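Local coordinates for protein mRNA export factor GLE1 (Saccharomyces cerevisiae, PDB 6B4E) that serves as a component of the nuclear pore complex and acts in mRNA export, with its C-terminal part, the piece described here, interacting with NUP42, DBP5 and GFD1, at residues 207-212 / 251-256; 226-231 / 259-264. One frame throughout, in Å; residues are numbered along the deposited sequence.

Contact 1: 207-212 / 251-256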
# COMPACT_ATOMS: atom_id res chain seq x y z
N LEU A 207 -3.12 -1.61 -9.48
CA LEU A 207 -3.37 -0.76 -8.32
C LEU A 207 -2.24 0.24 -8.11
O LEU A 207 -2.48 1.31 -7.54
CB LEU A 207 -3.57 -1.61 -7.08
CG LEU A 207 -4.72 -2.62 -7.17
CD1 LEU A 207 -4.97 -3.23 -5.80
CD2 LEU A 207 -6.00 -1.99 -7.71
N SER A 208 -1.02 -0.09 -8.55
CA SER A 208 0.06 0.88 -8.57
C SER A 208 -0.17 1.94 -9.62
O SER A 208 0.16 3.11 -9.38
CB SER A 208 1.41 0.20 -8.82
OG SER A 208 1.96 -0.34 -7.63
N TRP A 209 -0.68 1.57 -10.80
CA TRP A 209 -1.06 2.59 -11.76
C TRP A 209 -2.05 3.57 -11.13
O TRP A 209 -1.88 4.79 -11.24
CB TRP A 209 -1.64 1.97 -13.04
CG TRP A 209 -1.96 3.01 -14.07
CD1 TRP A 209 -3.07 3.80 -14.11
CD2 TRP A 209 -1.16 3.39 -15.21
NE1 TRP A 209 -3.01 4.65 -15.18
CE2 TRP A 209 -1.85 4.43 -15.87
CE3 TRP A 209 0.06 2.97 -15.72
CZ2 TRP A 209 -1.36 5.06 -17.01
CZ3 TRP A 209 0.55 3.59 -16.86
CH2 TRP A 209 -0.16 4.62 -17.49
N HIS A 210 -3.06 3.06 -10.40
CA HIS A 210 -4.07 3.94 -9.81
C HIS A 210 -3.44 4.97 -8.89
O HIS A 210 -3.83 6.14 -8.88
CB HIS A 210 -5.11 3.16 -9.00
CG HIS A 210 -5.96 2.23 -9.80
ND1 HIS A 210 -6.25 2.44 -11.13
CD2 HIS A 210 -6.60 1.09 -9.45
CE1 HIS A 210 -7.02 1.45 -11.57
NE2 HIS A 210 -7.25 0.62 -10.57
N ILE A 211 -2.48 4.54 -8.06
CA ILE A 211 -1.86 5.45 -7.10
C ILE A 211 -1.19 6.60 -7.81
O ILE A 211 -1.40 7.77 -7.46
CB ILE A 211 -0.85 4.69 -6.22
CG1 ILE A 211 -1.58 3.70 -5.33
CG2 ILE A 211 -0.04 5.69 -5.36
CD1 ILE A 211 -0.66 2.72 -4.61
N LEU A 212 -0.34 6.29 -8.80
CA LEU A 212 0.41 7.34 -9.48
C LEU A 212 -0.52 8.25 -10.26
O LEU A 212 -0.35 9.48 -10.23
CB LEU A 212 1.47 6.71 -10.39
CG LEU A 212 2.83 6.39 -9.73
CD1 LEU A 212 2.68 5.40 -8.58
CD2 LEU A 212 3.84 5.89 -10.74
N SER A 251 6.63 4.71 -18.44
CA SER A 251 7.68 5.71 -18.52
C SER A 251 7.11 7.12 -18.53
O SER A 251 7.64 8.02 -17.88
CB SER A 251 8.54 5.50 -19.77
OG SER A 251 9.23 4.26 -19.72
N LYS A 252 6.04 7.34 -19.30
CA LYS A 252 5.40 8.65 -19.28
C LYS A 252 4.94 9.02 -17.88
O LYS A 252 5.02 10.19 -17.48
CB LYS A 252 4.21 8.67 -20.24
CG LYS A 252 4.62 8.57 -21.70
CD LYS A 252 3.51 8.03 -22.59
CE LYS A 252 2.26 8.87 -22.54
NZ LYS A 252 1.20 8.34 -23.46
N LEU A 253 4.44 8.05 -17.12
CA LEU A 253 3.91 8.37 -15.80
C LEU A 253 5.04 8.60 -14.80
O LEU A 253 4.92 9.45 -13.91
CB LEU A 253 2.96 7.25 -15.35
CG LEU A 253 2.10 7.48 -14.11
CD1 LEU A 253 1.51 8.88 -14.08
CD2 LEU A 253 1.00 6.45 -14.07
N LEU A 254 6.16 7.87 -14.94
CA LEU A 254 7.32 8.14 -14.09
C LEU A 254 7.89 9.51 -14.36
O LEU A 254 8.31 10.22 -13.43
CB LEU A 254 8.40 7.07 -14.28
CG LEU A 254 8.06 5.64 -13.86
CD1 LEU A 254 9.35 4.83 -13.87
CD2 LEU A 254 7.41 5.58 -12.50
N ILE A 255 7.94 9.91 -15.64
CA ILE A 255 8.38 11.27 -15.96
C ILE A 255 7.43 12.29 -15.35
O ILE A 255 7.85 13.34 -14.86
CB ILE A 255 8.49 11.43 -17.49
CG1 ILE A 255 9.62 10.53 -18.02
CG2 ILE A 255 8.72 12.90 -17.88
CD1 ILE A 255 9.64 10.37 -19.50
N LEU A 256 6.13 12.00 -15.38
CA LEU A 256 5.16 12.96 -14.85
C LEU A 256 5.37 13.17 -13.36
O LEU A 256 5.39 14.31 -12.89
CB LEU A 256 3.74 12.52 -15.16
CG LEU A 256 2.66 13.57 -14.88
CD1 LEU A 256 2.80 14.79 -15.82
CD2 LEU A 256 1.32 12.96 -15.04

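Contact 2: 226-231 / 259-264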
# COMPACT_ATOMS: atom_id res chain seq x y z
N THR A 226 4.24 14.41 1.87
CA THR A 226 3.97 12.98 2.04
C THR A 226 3.68 12.30 0.72
O THR A 226 4.04 11.13 0.53
CB THR A 226 2.79 12.77 3.00
OG1 THR A 226 2.90 13.66 4.13
CG2 THR A 226 2.77 11.35 3.47
N HIS A 227 3.01 12.98 -0.20
CA HIS A 227 2.79 12.38 -1.52
C HIS A 227 4.11 12.02 -2.17
O HIS A 227 4.24 10.95 -2.80
CB HIS A 227 2.02 13.34 -2.42
CG HIS A 227 0.61 13.57 -1.98
ND1 HIS A 227 0.26 14.57 -1.10
CD2 HIS A 227 -0.54 12.91 -2.28
CE1 HIS A 227 -1.05 14.53 -0.89
NE2 HIS A 227 -1.55 13.54 -1.60
N PHE A 228 5.10 12.89 -2.05
CA PHE A 228 6.39 12.62 -2.65
C PHE A 228 7.11 11.51 -1.91
O PHE A 228 7.80 10.69 -2.53
CB PHE A 228 7.24 13.89 -2.69
CG PHE A 228 6.71 14.94 -3.64
CD1 PHE A 228 6.92 14.83 -5.00
CD2 PHE A 228 5.99 16.02 -3.17
CE1 PHE A 228 6.43 15.78 -5.87
CE2 PHE A 228 5.51 16.98 -4.03
CZ PHE A 228 5.74 16.86 -5.39
N VAL A 229 6.99 11.50 -0.58
CA VAL A 229 7.59 10.44 0.21
C VAL A 229 7.05 9.08 -0.22
O VAL A 229 7.82 8.15 -0.46
CB VAL A 229 7.36 10.68 1.72
CG1 VAL A 229 7.84 9.48 2.53
CG2 VAL A 229 8.11 11.92 2.16
N ILE A 230 5.73 8.92 -0.28
CA ILE A 230 5.20 7.60 -0.58
C ILE A 230 5.53 7.22 -2.02
O ILE A 230 5.71 6.04 -2.33
CB ILE A 230 3.70 7.49 -0.28
CG1 ILE A 230 2.87 8.40 -1.17
CG2 ILE A 230 3.44 7.78 1.21
CD1 ILE A 230 2.39 7.71 -2.46
N LEU A 231 5.61 8.20 -2.94
CA LEU A 231 5.99 7.89 -4.31
C LEU A 231 7.43 7.41 -4.39
O LEU A 231 7.76 6.54 -5.20
CB LEU A 231 5.78 9.11 -5.22
CG LEU A 231 4.32 9.46 -5.58
CD1 LEU A 231 4.25 10.76 -6.37
CD2 LEU A 231 3.68 8.34 -6.35
N GLU A 259 9.54 14.44 -12.81
CA GLU A 259 9.92 15.74 -13.38
C GLU A 259 8.83 16.78 -13.17
O GLU A 259 9.06 17.81 -12.54
CB GLU A 259 10.23 15.60 -14.87
CG GLU A 259 10.50 16.93 -15.57
CD GLU A 259 11.69 17.68 -14.97
OE1 GLU A 259 11.59 18.90 -14.75
OE2 GLU A 259 12.74 17.04 -14.71
N GLU A 260 7.62 16.51 -13.68
CA GLU A 260 6.59 17.54 -13.71
C GLU A 260 6.03 17.83 -12.32
O GLU A 260 5.93 18.99 -11.92
CB GLU A 260 5.47 17.13 -14.67
CG GLU A 260 4.40 18.19 -14.89
CD GLU A 260 4.95 19.48 -15.52
OE1 GLU A 260 4.24 20.51 -15.50
OE2 GLU A 260 6.10 19.47 -16.03
N LEU A 261 5.65 16.80 -11.58
CA LEU A 261 5.07 17.03 -10.26
C LEU A 261 6.07 17.69 -9.32
O LEU A 261 5.74 18.64 -8.60
CB LEU A 261 4.55 15.71 -9.70
CG LEU A 261 3.75 15.78 -8.40
CD1 LEU A 261 2.50 16.63 -8.56
CD2 LEU A 261 3.39 14.38 -7.95
N THR A 262 7.32 17.22 -9.31
CA THR A 262 8.34 17.85 -8.47
C THR A 262 8.61 19.29 -8.91
O THR A 262 8.80 20.17 -8.06
CB THR A 262 9.64 17.04 -8.49
OG1 THR A 262 10.12 16.94 -9.83
CG2 THR A 262 9.42 15.65 -7.96
N SER A 263 8.65 19.54 -10.22
CA SER A 263 8.89 20.89 -10.72
C SER A 263 7.80 21.85 -10.26
O SER A 263 8.07 22.98 -9.86
CB SER A 263 8.99 20.91 -12.25
OG SER A 263 10.26 20.51 -12.72
N ARG A 264 6.54 21.41 -10.35
CA ARG A 264 5.43 22.28 -10.03
C ARG A 264 5.39 22.66 -8.56
O ARG A 264 4.82 23.70 -8.22
CB ARG A 264 4.11 21.62 -10.44
CG ARG A 264 3.97 21.43 -11.94
CD ARG A 264 3.71 22.74 -12.65
NE ARG A 264 2.45 23.34 -12.23
CZ ARG A 264 1.27 23.06 -12.77
NH1 ARG A 264 0.18 23.66 -12.32
NH2 ARG A 264 1.17 22.19 -13.76

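Contact 1: 207-212 / 251-256
Trp209 holds its CG anti to the backbone N (chi1 -177°), which swings the indole from the flank of its helix over to Leu253; Leu253 has the same first torsion and extends CD2 onto one face of the ring. The evidence for a CH-pi contact is direct: CD2 of Leu253 stands 3.7 Å from the centroid of the Trp209 six-membered ring, only 3° off its normal, and its distances to the six ring carbons spread no wider than 3.9 to 4.0 Å. The same methyl reaches Leu212, where CB is 3.7 Å from Leu253 CD2, and is thus shared by two residues three positions apart. These buried side chains pack helix 206-216 against the later part of helix 225-264 in the all-helical GLE1 domain, the segment axes 11.2 Å apart at 35°. A lesser touch joins CD2 of Leu212 and CD2 of Leu254 at 4.0 Å. Around the indole, Tyr246 makes an edge-to-face stack, and NE1 donates to the backbone of another protein's chain. Without the indole, as with an alanine at Trp209, the Leu253 methyl would probably lose the face it rests on, and the neighbouring chain's backbone its donor.

Contact 2: 226-231 / 259-264
Phe228 and Leu261 make the main apolar contact, between buried side chains: CE1 of Phe228, next to the ring's outermost carbon CZ, lies 3.7 Å from CG of Leu261. Beside it Leu231 adds its CD1, 4.0 Å from Leu261 CD2, the two side chains meeting at about a right angle, so Leu261 is touched by residues almost a turn apart on the opposing segment. Thr262 supplies a methyl, CG2, 3.7 Å from Phe228 CE1 and oblique to the ring. With chi1 at 59° its OG1 sits between the backbone N and the carbonyl carbon and bonds to the backbone O of Gly258, while CG2, anti to the carbonyl carbon, meets Phe228. The contact with the backbone is of another kind: the carbonyl O of Leu261 lies at the ring edge, near its plane and 3.7 Å from Phe228 CZ, placing the aromatic rim rather than the pi face next to the oxygen. The segment axes run roughly antiparallel, at 152° and 11.7 Å, although both belong to the helical run 225-264, which therefore doubles back. Ala273 and Leu276 of helix 271-284 also pack on Phe228, while Ile215 of helix 206-216 packs on Leu231.

How the contacts relate
Contacts 1 and 2 have centres about 11 Å apart and lie on the same side of the chain's centre, sharing the helical run 225-264. Their segments alternate along the sequence, and they join directly through side chains: Leu212 CD1 of contact 1 is 3.8 Å from Leu231 CD2 of contact 2, which makes the two apolar patches continuous. A second tie runs along the backbone, where Leu256 O and Leu261 N, 2.8 Å apart, form a probable hydrogen bond; its five-residue spacing fits the pi-type turn at 259-261. Segments 251-256 and 259-264 both also pack on the chain of another protein, through Leu256 and Leu261 among others, so one helical stretch serves buried packing within the chain and that interface.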